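PDB 5COZ: uncharacterized protein from Eubacterium rectale, which is of unknown function but has a domain resembling that of the regulatory protein YycH, and is probably an exported lipoprotein. Local coordinates for residues K158-M163 / Q208-V213; K153-K158 / E188-D193; E170-T175 / I246-K251. One frame throughout, in Å; residues are numbered along the deposited sequence.

Contact 1: K158-M163 / Q208-V213; sequences KQLMFM and QNDTYV. With NA (sodium ion), chain B.
Leu160 lies over one face of the Tyr212 ring: its CD1 sits 3.7 Å from the ring centroid, only 7° off the normal, a CH-pi contact of nearly ideal placement. The two side chains run past each other in opposite directions, so Leu160 CB ends up beside the phenol oxygen while CD1 reaches back to the backbone of Thr211. With CG anti to its carbonyl carbon (chi1 -73°), Tyr212 points its ring into the loop 158-163, across its run and with the hydroxyl leading. That hydroxyl bridges the backbone at Leu160 and at Met163, three residues apart. Leu160 N gives its hydrogen to Tyr212 OH (2.8 Å, 146° at the hydrogen), and Tyr212 OH donates to Met163 O (2.7 Å), approaching in the carbonyl plane. One phenol oxygen thus serves two backbone groups. Tyr212 belongs to strand 211-220 of a large antiparallel sheet, and the loop crosses the end of that strand just before helix 165-178. Phe162 CZ meets Tyr212 CD2 with the two rings oblique, neither stacked nor edge-to-face, while Phe162 CE2 approaches Asp210 O to 3.4 Å. Beyond Leu160 CD2, the Asp210 carboxylate turns toward a sodium ion, which is bound by Asp210 OD1 (2.5 Å), Gln208 OE1 (2.4 Å) and two waters. Gln208 NE2 donates to the anti lone pair of Asp210 OD1, fixing the first-shell pair against each other. Asp210 OD2 receives hydrogen bonds from a metal-bound water and from another water, which in turn accepts from Met161 N.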
loop_
_atom_site.group_PDB
_atom_site.type_symbol
_atom_site.label_atom_id
_atom_site.label_comp_id
_atom_site.label_asym_id
_atom_site.label_seq_id
_atom_site.Cartn_x
_atom_site.Cartn_y
_atom_site.Cartn_z
ATOM N N LYS A 158 -10.301 13.978 -10.303
ATOM C CA LYS A 158 -10.476 15.402 -9.986
ATOM C C LYS A 158 -9.113 16.104 -9.847
ATOM O O LYS A 158 -8.165 15.562 -9.285
ATOM C CB LYS A 158 -11.298 15.576 -8.694
ATOM C CG LYS A 158 -11.577 17.041 -8.322
ATOM C CD LYS A 158 -12.558 17.174 -7.197
ATOM C CE LYS A 158 -12.738 18.633 -6.799
ATOM N NZ LYS A 158 -13.822 18.778 -5.803
ATOM N N GLN A 159 -9.022 17.301 -10.415
ATOM C CA GLN A 159 -7.827 18.125 -10.309
ATOM C C GLN A 159 -8.088 19.209 -9.298
ATOM O O GLN A 159 -9.026 19.986 -9.479
ATOM C CB GLN A 159 -7.478 18.761 -11.675
ATOM C CG GLN A 159 -7.432 17.746 -12.819
ATOM C CD GLN A 159 -6.224 16.865 -12.706
ATOM O OE1 GLN A 159 -5.082 17.351 -12.650
ATOM N NE2 GLN A 159 -6.465 15.559 -12.551
ATOM N N LEU A 160 -7.297 19.266 -8.238
ATOM C CA LEU A 160 -7.468 20.313 -7.226
ATOM C C LEU A 160 -6.961 21.621 -7.785
ATOM O O LEU A 160 -6.269 21.625 -8.816
ATOM C CB LEU A 160 -6.796 19.936 -5.918
ATOM C CG LEU A 160 -7.365 18.643 -5.297
ATOM C CD1 LEU A 160 -6.530 18.216 -4.097
ATOM C CD2 LEU A 160 -8.857 18.822 -4.876
HETATM N N MSE A 161 -7.340 22.745 -7.169
HETATM C CA MSE A 161 -7.041 24.014 -7.805
HETATM C C MSE A 161 -5.661 24.596 -7.522
HETATM O O MSE A 161 -5.248 25.491 -8.270
HETATM C CB MSE A 161 -8.104 25.039 -7.455
HETATM C CG MSE A 161 -9.398 24.775 -8.214
HETATM SE SE MSE A 161 -10.668 26.233 -8.080
HETATM C CE MSE A 161 -11.308 25.785 -6.366
ATOM N N PHE A 162 -4.939 24.104 -6.508
ATOM C CA PHE A 162 -3.643 24.697 -6.173
ATOM C C PHE A 162 -2.509 24.123 -7.018
ATOM O O PHE A 162 -1.460 24.763 -7.114
ATOM C CB PHE A 162 -3.344 24.540 -4.675
ATOM C CG PHE A 162 -3.397 23.111 -4.174
ATOM C CD1 PHE A 162 -2.256 22.311 -4.182
ATOM C CD2 PHE A 162 -4.570 22.587 -3.641
ATOM C CE1 PHE A 162 -2.309 20.995 -3.701
ATOM C CE2 PHE A 162 -4.616 21.282 -3.155
ATOM C CZ PHE A 162 -3.495 20.483 -3.219
HETATM N N MSE A 163 -2.707 22.926 -7.608
HETATM C CA MSE A 163 -1.724 22.314 -8.497
HETATM C C MSE A 163 -2.369 21.126 -9.196
HETATM O O MSE A 163 -3.289 20.498 -8.661
HETATM C CB MSE A 163 -0.421 21.917 -7.765
HETATM C CG MSE A 163 -0.529 20.622 -6.965
HETATM SE SE MSE A 163 0.924 20.315 -5.718
HETATM C CE MSE A 163 2.415 20.621 -6.867
ATOM N N GLN A 208 -12.007 21.166 6.587
ATOM C CA GLN A 208 -11.525 20.321 5.493
ATOM C C GLN A 208 -10.590 21.159 4.602
ATOM O O GLN A 208 -10.926 22.280 4.228
ATOM C CB GLN A 208 -12.716 19.737 4.713
ATOM C CG GLN A 208 -12.349 18.816 3.549
ATOM C CD GLN A 208 -12.080 19.594 2.276
ATOM O OE1 GLN A 208 -12.841 20.491 1.883
ATOM N NE2 GLN A 208 -10.999 19.249 1.620
ATOM N N ASN A 209 -9.411 20.610 4.290
ATOM C CA ASN A 209 -8.410 21.242 3.427
ATOM C C ASN A 209 -8.129 20.342 2.235
ATOM O O ASN A 209 -7.754 19.183 2.441
ATOM C CB ASN A 209 -7.111 21.494 4.206
ATOM C CG ASN A 209 -7.272 22.505 5.297
ATOM O OD1 ASN A 209 -7.590 23.666 5.038
ATOM N ND2 ASN A 209 -7.112 22.070 6.540
ATOM N N ASP A 210 -8.282 20.868 0.998
ATOM C CA ASP A 210 -8.064 20.058 -0.199
ATOM C C ASP A 210 -6.645 19.495 -0.206
ATOM O O ASP A 210 -5.672 20.252 -0.129
ATOM C CB ASP A 210 -8.360 20.851 -1.473
ATOM C CG ASP A 210 -9.825 21.150 -1.694
ATOM O OD1 ASP A 210 -10.662 20.718 -0.862
ATOM O OD2 ASP A 210 -10.144 21.801 -2.706
ATOM N N THR A 211 -6.538 18.173 -0.291
ATOM C CA THR A 211 -5.255 17.482 -0.193
ATOM C C THR A 211 -5.178 16.351 -1.200
ATOM O O THR A 211 -6.156 15.617 -1.387
ATOM C CB THR A 211 -5.149 16.911 1.249
ATOM O OG1 THR A 211 -5.219 17.986 2.202
ATOM C CG2 THR A 211 -3.870 16.119 1.502
ATOM N N TYR A 212 -4.029 16.219 -1.867
ATOM C CA TYR A 212 -3.752 15.031 -2.673
ATOM C C TYR A 212 -3.025 14.028 -1.798
ATOM O O TYR A 212 -2.127 14.441 -1.058
ATOM C CB TYR A 212 -2.803 15.356 -3.830
ATOM C CG TYR A 212 -3.365 16.136 -4.982
ATOM C CD1 TYR A 212 -4.387 15.608 -5.776
ATOM C CD2 TYR A 212 -2.811 17.353 -5.351
ATOM C CE1 TYR A 212 -4.853 16.289 -6.894
ATOM C CE2 TYR A 212 -3.250 18.030 -6.486
ATOM C CZ TYR A 212 -4.266 17.490 -7.262
ATOM O OH TYR A 212 -4.709 18.179 -8.372
ATOM N N VAL A 213 -3.334 12.742 -1.899
ATOM C CA VAL A 213 -2.591 11.706 -1.179
ATOM C C VAL A 213 -2.079 10.704 -2.188
ATOM O O VAL A 213 -2.879 10.047 -2.863
ATOM C CB VAL A 213 -3.434 10.999 -0.094
ATOM C CG1 VAL A 213 -2.660 9.823 0.535
ATOM C CG2 VAL A 213 -3.865 11.981 0.993
HETATM NA NA NA B . -12.792 21.815 -0.167
HETATM O O HOH W 1 -8.722 22.800 -4.693
HETATM O O HOH W 2 -11.766 23.254 1.290
HETATM O O HOH W 3 -12.270 23.328 -2.117
#

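Contact 2: K153-K158 / E188-D193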
loop_
_atom_site.group_PDB
_atom_site.type_symbol
_atom_site.label_atom_id
_atom_site.label_comp_id
_atom_site.label_asym_id
_atom_site.label_seq_id
_atom_site.Cartn_x
_atom_site.Cartn_y
_atom_site.Cartn_z
ATOM N N LYS A 153 -13.002 5.053 -2.777
ATOM C CA LYS A 153 -13.959 6.090 -3.206
ATOM C C LYS A 153 -13.271 7.440 -3.470
ATOM O O LYS A 153 -13.859 8.301 -4.149
ATOM C CB LYS A 153 -15.110 6.260 -2.210
ATOM C CG LYS A 153 -14.708 6.778 -0.845
ATOM C CD LYS A 153 -15.889 6.856 0.128
ATOM C CE LYS A 153 -15.919 5.669 1.066
ATOM N NZ LYS A 153 -16.905 5.856 2.161
ATOM N N PHE A 154 -12.040 7.611 -2.981
ATOM C CA PHE A 154 -11.291 8.864 -3.217
ATOM C C PHE A 154 -10.346 8.778 -4.437
ATOM O O PHE A 154 -9.713 9.782 -4.782
ATOM C CB PHE A 154 -10.484 9.194 -1.953
ATOM C CG PHE A 154 -11.363 9.475 -0.752
ATOM C CD1 PHE A 154 -11.886 10.746 -0.534
ATOM C CD2 PHE A 154 -11.709 8.452 0.130
ATOM C CE1 PHE A 154 -12.698 11.001 0.569
ATOM C CE2 PHE A 154 -12.543 8.701 1.221
ATOM C CZ PHE A 154 -13.033 9.975 1.439
ATOM N N ARG A 155 -10.267 7.623 -5.118
ATOM C CA ARG A 155 -9.394 7.467 -6.271
ATOM C C ARG A 155 -10.103 7.982 -7.503
ATOM O O ARG A 155 -10.733 7.212 -8.222
ATOM C CB ARG A 155 -9.019 5.976 -6.407
ATOM C CG ARG A 155 -7.895 5.757 -7.383
ATOM C CD ARG A 155 -7.164 4.507 -7.044
ATOM N NE ARG A 155 -6.167 4.230 -8.065
ATOM C CZ ARG A 155 -5.921 3.019 -8.536
ATOM N NH1 ARG A 155 -6.582 1.970 -8.067
ATOM N NH2 ARG A 155 -5.020 2.848 -9.490
ATOM N N THR A 156 -10.055 9.312 -7.722
ATOM C CA THR A 156 -10.764 9.943 -8.840
ATOM C C THR A 156 -9.803 10.748 -9.700
ATOM O O THR A 156 -8.639 10.908 -9.334
ATOM C CB THR A 156 -11.855 10.897 -8.288
ATOM O OG1 THR A 156 -11.215 12.108 -7.868
ATOM C CG2 THR A 156 -12.692 10.287 -7.138
ATOM N N ASP A 157 -10.308 11.304 -10.825
ATOM C CA ASP A 157 -9.498 12.130 -11.729
ATOM C C ASP A 157 -9.648 13.621 -11.424
ATOM O O ASP A 157 -9.168 14.437 -12.220
ATOM C CB ASP A 157 -9.933 11.892 -13.193
ATOM C CG ASP A 157 -9.950 10.426 -13.593
ATOM O OD1 ASP A 157 -8.951 9.722 -13.313
ATOM O OD2 ASP A 157 -10.976 9.980 -14.175
ATOM N N LYS A 158 -10.301 13.978 -10.303
ATOM C CA LYS A 158 -10.476 15.402 -9.986
ATOM C C LYS A 158 -9.113 16.104 -9.847
ATOM O O LYS A 158 -8.165 15.562 -9.285
ATOM C CB LYS A 158 -11.298 15.576 -8.694
ATOM C CG LYS A 158 -11.577 17.041 -8.322
ATOM C CD LYS A 158 -12.558 17.174 -7.197
ATOM C CE LYS A 158 -12.738 18.633 -6.799
ATOM N NZ LYS A 158 -13.822 18.778 -5.803
ATOM N N GLU A 188 -0.661 5.378 -6.754
ATOM C CA GLU A 188 -2.100 5.575 -6.670
ATOM C C GLU A 188 -2.346 6.957 -6.099
ATOM O O GLU A 188 -1.663 7.371 -5.162
ATOM C CB GLU A 188 -2.757 4.511 -5.773
ATOM C CG GLU A 188 -2.664 3.117 -6.373
ATOM C CD GLU A 188 -3.100 2.011 -5.435
ATOM O OE1 GLU A 188 -3.323 2.276 -4.228
ATOM O OE2 GLU A 188 -3.184 0.855 -5.915
ATOM N N LEU A 189 -3.319 7.655 -6.650
ATOM C CA LEU A 189 -3.640 8.994 -6.202
ATOM C C LEU A 189 -5.061 9.051 -5.644
ATOM O O LEU A 189 -6.030 8.706 -6.335
ATOM C CB LEU A 189 -3.465 9.972 -7.378
ATOM C CG LEU A 189 -3.881 11.434 -7.084
ATOM C CD1 LEU A 189 -3.129 12.017 -5.880
ATOM C CD2 LEU A 189 -3.635 12.320 -8.283
ATOM N N TYR A 190 -5.180 9.624 -4.435
ATOM C CA TYR A 190 -6.455 9.824 -3.750
ATOM C C TYR A 190 -6.688 11.310 -3.598
ATOM O O TYR A 190 -5.765 12.064 -3.260
ATOM C CB TYR A 190 -6.416 9.095 -2.379
ATOM C CG TYR A 190 -6.159 7.612 -2.574
ATOM C CD1 TYR A 190 -7.196 6.749 -2.909
ATOM C CD2 TYR A 190 -4.865 7.103 -2.565
ATOM C CE1 TYR A 190 -6.958 5.415 -3.226
ATOM C CE2 TYR A 190 -4.614 5.755 -2.844
ATOM C CZ TYR A 190 -5.666 4.927 -3.199
ATOM O OH TYR A 190 -5.472 3.605 -3.491
ATOM N N VAL A 191 -7.896 11.761 -3.936
ATOM C CA VAL A 191 -8.263 13.179 -3.892
ATOM C C VAL A 191 -9.115 13.444 -2.660
ATOM O O VAL A 191 -10.282 13.012 -2.576
ATOM C CB VAL A 191 -8.982 13.602 -5.189
ATOM C CG1 VAL A 191 -9.333 15.097 -5.128
ATOM C CG2 VAL A 191 -8.113 13.311 -6.431
ATOM N N LEU A 192 -8.531 14.148 -1.683
ATOM C CA LEU A 192 -9.222 14.412 -0.424
ATOM C C LEU A 192 -9.774 15.836 -0.468
ATOM O O LEU A 192 -9.169 16.790 0.042
ATOM C CB LEU A 192 -8.266 14.191 0.751
ATOM C CG LEU A 192 -8.034 12.740 1.228
ATOM C CD1 LEU A 192 -7.537 11.804 0.115
ATOM C CD2 LEU A 192 -7.049 12.738 2.376
ATOM N N ASP A 193 -10.916 15.974 -1.144
ATOM C CA ASP A 193 -11.606 17.259 -1.258
ATOM C C ASP A 193 -12.735 17.305 -0.191
ATOM O O ASP A 193 -12.637 16.609 0.825
ATOM C CB ASP A 193 -12.156 17.425 -2.690
ATOM C CG ASP A 193 -13.196 16.388 -3.105
ATOM O OD1 ASP A 193 -13.401 15.420 -2.352
ATOM O OD2 ASP A 193 -13.816 16.564 -4.168
HETATM O O HOH W 4 -4.578 6.525 -9.084
HETATM O O HOH W 5 -6.735 8.771 -8.953
#
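The Arg155 guanidinium has Glu188 CG over one face, 3.8 Å above its plane and offset toward the rim, while at its edge a water lies in plane and takes the NE hydrogen. The Phe154 ring receives Val191 O at its edge, with CD1 the nearest ring atom, and the Tyr190 ring has Glu188 OE1 in its plane, bonded to the hydroxyl. Around these groups an inverse gamma turn centred on Arg155 and an ST turn at Thr156 run beside strand 188-192 of the antiparallel sheet. The loop makes a single direct backbone hydrogen bond to the strand, Val191 N to Phe154 O, 2.8 Å and nearly straight at 175°. Next to it Tyr190 CA and Arg155 CA each bring a C-H to a carbonyl, Phe154 O and Leu189 O. Waters extend the pairing: the one at the guanidinium edge also accepts from Leu189 N, and another donates to Thr156 O and Leu189 O. Arg155, with CG anti to the backbone N (chi1 -168°) and extended as far as NE, crosses Tyr190 obliquely, its CB and CD against CE1. Its charge is met by Glu48, whereas Glu188 OE2 lies well out of the guanidinium plane and pairs with Arg227. Farther along the loop, Thr156 OG1 accepts from Lys158 N and touches Val191 CG2 at 3.6 Å. The extended Lys158 chain passes Val191 CG1 with its CB and continues to Asp193, where NZ forms a salt bridge of 2.8 Å with the anti lone pair of OD2.

Contact 3: E170-T175 / I246-K251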
loop_
_atom_site.group_PDB
_atom_site.type_symbol
_atom_site.label_atom_id
_atom_site.label_comp_id
_atom_site.label_asym_id
_atom_site.label_seq_id
_atom_site.Cartn_x
_atom_site.Cartn_y
_atom_site.Cartn_z
ATOM N N GLU A 170 4.824 14.819 -9.770
ATOM C CA GLU A 170 6.242 15.144 -9.934
ATOM C C GLU A 170 6.884 15.469 -8.581
ATOM O O GLU A 170 8.010 15.031 -8.318
ATOM C CB GLU A 170 6.408 16.309 -10.916
ATOM C CG GLU A 170 6.165 15.880 -12.355
ATOM C CD GLU A 170 6.051 16.956 -13.422
ATOM O OE1 GLU A 170 5.969 18.154 -13.071
ATOM O OE2 GLU A 170 6.002 16.590 -14.619
ATOM N N LEU A 171 6.159 16.179 -7.685
ATOM C CA LEU A 171 6.688 16.473 -6.360
ATOM C C LEU A 171 6.784 15.191 -5.503
ATOM O O LEU A 171 7.756 15.013 -4.766
ATOM C CB LEU A 171 5.817 17.532 -5.670
ATOM C CG LEU A 171 6.230 17.959 -4.259
ATOM C CD1 LEU A 171 7.706 18.417 -4.188
ATOM C CD2 LEU A 171 5.273 19.013 -3.731
ATOM N N ALA A 172 5.788 14.295 -5.617
ATOM C CA ALA A 172 5.839 13.033 -4.847
ATOM C C ALA A 172 7.043 12.166 -5.302
ATOM O O ALA A 172 7.771 11.644 -4.461
ATOM C CB ALA A 172 4.537 12.274 -5.016
ATOM N N VAL A 173 7.299 12.114 -6.638
ATOM C CA VAL A 173 8.399 11.325 -7.221
ATOM C C VAL A 173 9.748 11.925 -6.776
ATOM O O VAL A 173 10.654 11.193 -6.366
ATOM C CB VAL A 173 8.226 11.273 -8.768
ATOM C CG1 VAL A 173 9.518 10.813 -9.460
ATOM C CG2 VAL A 173 7.055 10.365 -9.153
ATOM N N LYS A 174 9.849 13.261 -6.806
ATOM C CA LYS A 174 11.055 13.977 -6.378
ATOM C C LYS A 174 11.318 13.721 -4.882
ATOM O O LYS A 174 12.462 13.480 -4.497
ATOM C CB LYS A 174 10.901 15.482 -6.673
ATOM C CG LYS A 174 12.058 16.364 -6.216
ATOM C CD LYS A 174 11.624 17.833 -6.309
ATOM C CE LYS A 174 12.623 18.803 -5.720
ATOM N NZ LYS A 174 13.747 19.067 -6.653
ATOM N N THR A 175 10.250 13.669 -4.060
ATOM C CA THR A 175 10.405 13.433 -2.615
ATOM C C THR A 175 10.882 12.000 -2.335
ATOM O O THR A 175 11.764 11.804 -1.503
ATOM C CB THR A 175 9.089 13.740 -1.886
ATOM O OG1 THR A 175 8.714 15.087 -2.199
ATOM C CG2 THR A 175 9.213 13.598 -0.370
ATOM N N ILE A 246 2.396 10.017 0.741
ATOM C CA ILE A 246 2.846 11.405 0.609
ATOM C C ILE A 246 1.644 12.239 0.278
ATOM O O ILE A 246 1.031 12.059 -0.781
ATOM C CB ILE A 246 3.935 11.543 -0.477
ATOM C CG1 ILE A 246 5.056 10.458 -0.306
ATOM C CG2 ILE A 246 4.502 12.992 -0.452
ATOM C CD1 ILE A 246 6.320 10.635 -1.283
ATOM N N ALA A 247 1.284 13.139 1.186
ATOM C CA ALA A 247 0.134 14.019 0.941
ATOM C C ALA A 247 0.586 15.441 0.785
ATOM O O ALA A 247 1.604 15.828 1.379
ATOM C CB ALA A 247 -0.859 13.926 2.080
HETATM N N MSE A 248 -0.178 16.234 0.023
HETATM C CA MSE A 248 0.154 17.648 -0.133
HETATM C C MSE A 248 -1.092 18.493 -0.292
HETATM O O MSE A 248 -2.095 18.044 -0.852
HETATM C CB MSE A 248 1.091 17.874 -1.315
HETATM C CG MSE A 248 0.527 17.367 -2.614
HETATM SE SE MSE A 248 1.875 17.153 -3.970
HETATM C CE MSE A 248 2.842 15.682 -3.322
ATOM N N ASP A 249 -1.035 19.697 0.242
ATOM C CA ASP A 249 -2.117 20.660 0.166
ATOM C C ASP A 249 -1.515 21.923 -0.461
ATOM O O ASP A 249 -0.384 21.883 -0.960
ATOM C CB ASP A 249 -2.753 20.884 1.547
ATOM C CG ASP A 249 -1.792 21.296 2.651
ATOM O OD1 ASP A 249 -0.745 21.931 2.334
ATOM O OD2 ASP A 249 -2.106 21.036 3.831
ATOM N N GLU A 250 -2.243 23.054 -0.434
ATOM C CA GLU A 250 -1.756 24.288 -1.057
ATOM C C GLU A 250 -0.459 24.823 -0.413
ATOM O O GLU A 250 0.222 25.657 -1.028
ATOM C CB GLU A 250 -2.866 25.354 -1.026
ATOM C CG GLU A 250 -3.223 25.821 0.379
ATOM C CD GLU A 250 -4.232 26.951 0.462
ATOM O OE1 GLU A 250 -4.933 27.215 -0.542
ATOM O OE2 GLU A 250 -4.351 27.544 1.556
ATOM N N LYS A 251 -0.133 24.359 0.799
ATOM C CA LYS A 251 1.083 24.780 1.519
ATOM C C LYS A 251 2.282 23.869 1.205
ATOM O O LYS A 251 3.406 24.178 1.619
ATOM C CB LYS A 251 0.817 24.841 3.025
ATOM C CG LYS A 251 -0.116 25.999 3.408
ATOM C CD LYS A 251 -0.380 26.046 4.902
ATOM C CE LYS A 251 -1.809 26.383 5.225
ATOM N NZ LYS A 251 -2.053 26.374 6.693
#
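Met248, a selenomethionine, reaches from the strand to helix residues Leu171 and Ala172. It is modelled in two conformers, and its contacts given here hold for one of them. Its CB leaves strand 246-249 on the helix side, and CG lies between the backbone N and the carbonyl carbon (chi1 57°). The extended chi2 then carries the selenium outward to Leu171 CD2, 3.9 Å away. A bend at chi3 (70°) turns the terminal CE along the helix, where it comes 4.0 Å from Ala172 N and 4.2 Å from Ala172 CB, with Leu171 CG and CD2 also beside it. Leu171 and Met248 slide past each other in opposite directions, the leucine branch lying against the selenium and methyl group together. Two residues back along the strand, Ile246 covers the next part of the helix: its CD1 is 3.6 Å from Ala172 O, while Ala172 CB and Thr175 CB also lie near that methyl. Such close approach to the helix backbone is consistent with the small Ala172 side chain. Thr175 turns its hydroxyl back into the helix, where OG1 donates to Leu171 O at 2.7 Å; that carbonyl also accepts from Thr175 N, the two donors arriving from opposite faces of its plane. The polar end of this buried threonine is thus satisfied within the helix, and the contact itself is apolar. Ile253 and Leu256 of strand 252-258 and Phe214 of strand 211-220 extend the same packing. The axes of segments 170-175 and 246-249 pass 9.4 Å apart at 135°, and helix 165-178 packs on one face of an antiparallel sheet, as in alpha+beta folds.

Overall arrangement
From the N terminus, the loop after helix 130-137 supplies residues 153-158 and then 158-163, with Lys158 shared by contacts 1 and 2. Helix 165-178 follows and supplies 170-175. The chain next enters strand 188-192, where contact 2 closes its loop across 30 residues; strand 211-220 closes contact 1 across 45, and strand 244-249 closes contact 3 across 71. All three pairs cross along the chain and none nests. The three strands are neighbours in one antiparallel sheet, 211-220 in the middle, so contact 1 touches both others, whereas contacts 2 and 3 stay about 6 Å apart at their nearest atoms. Together they tie the loop and the helix onto that sheet.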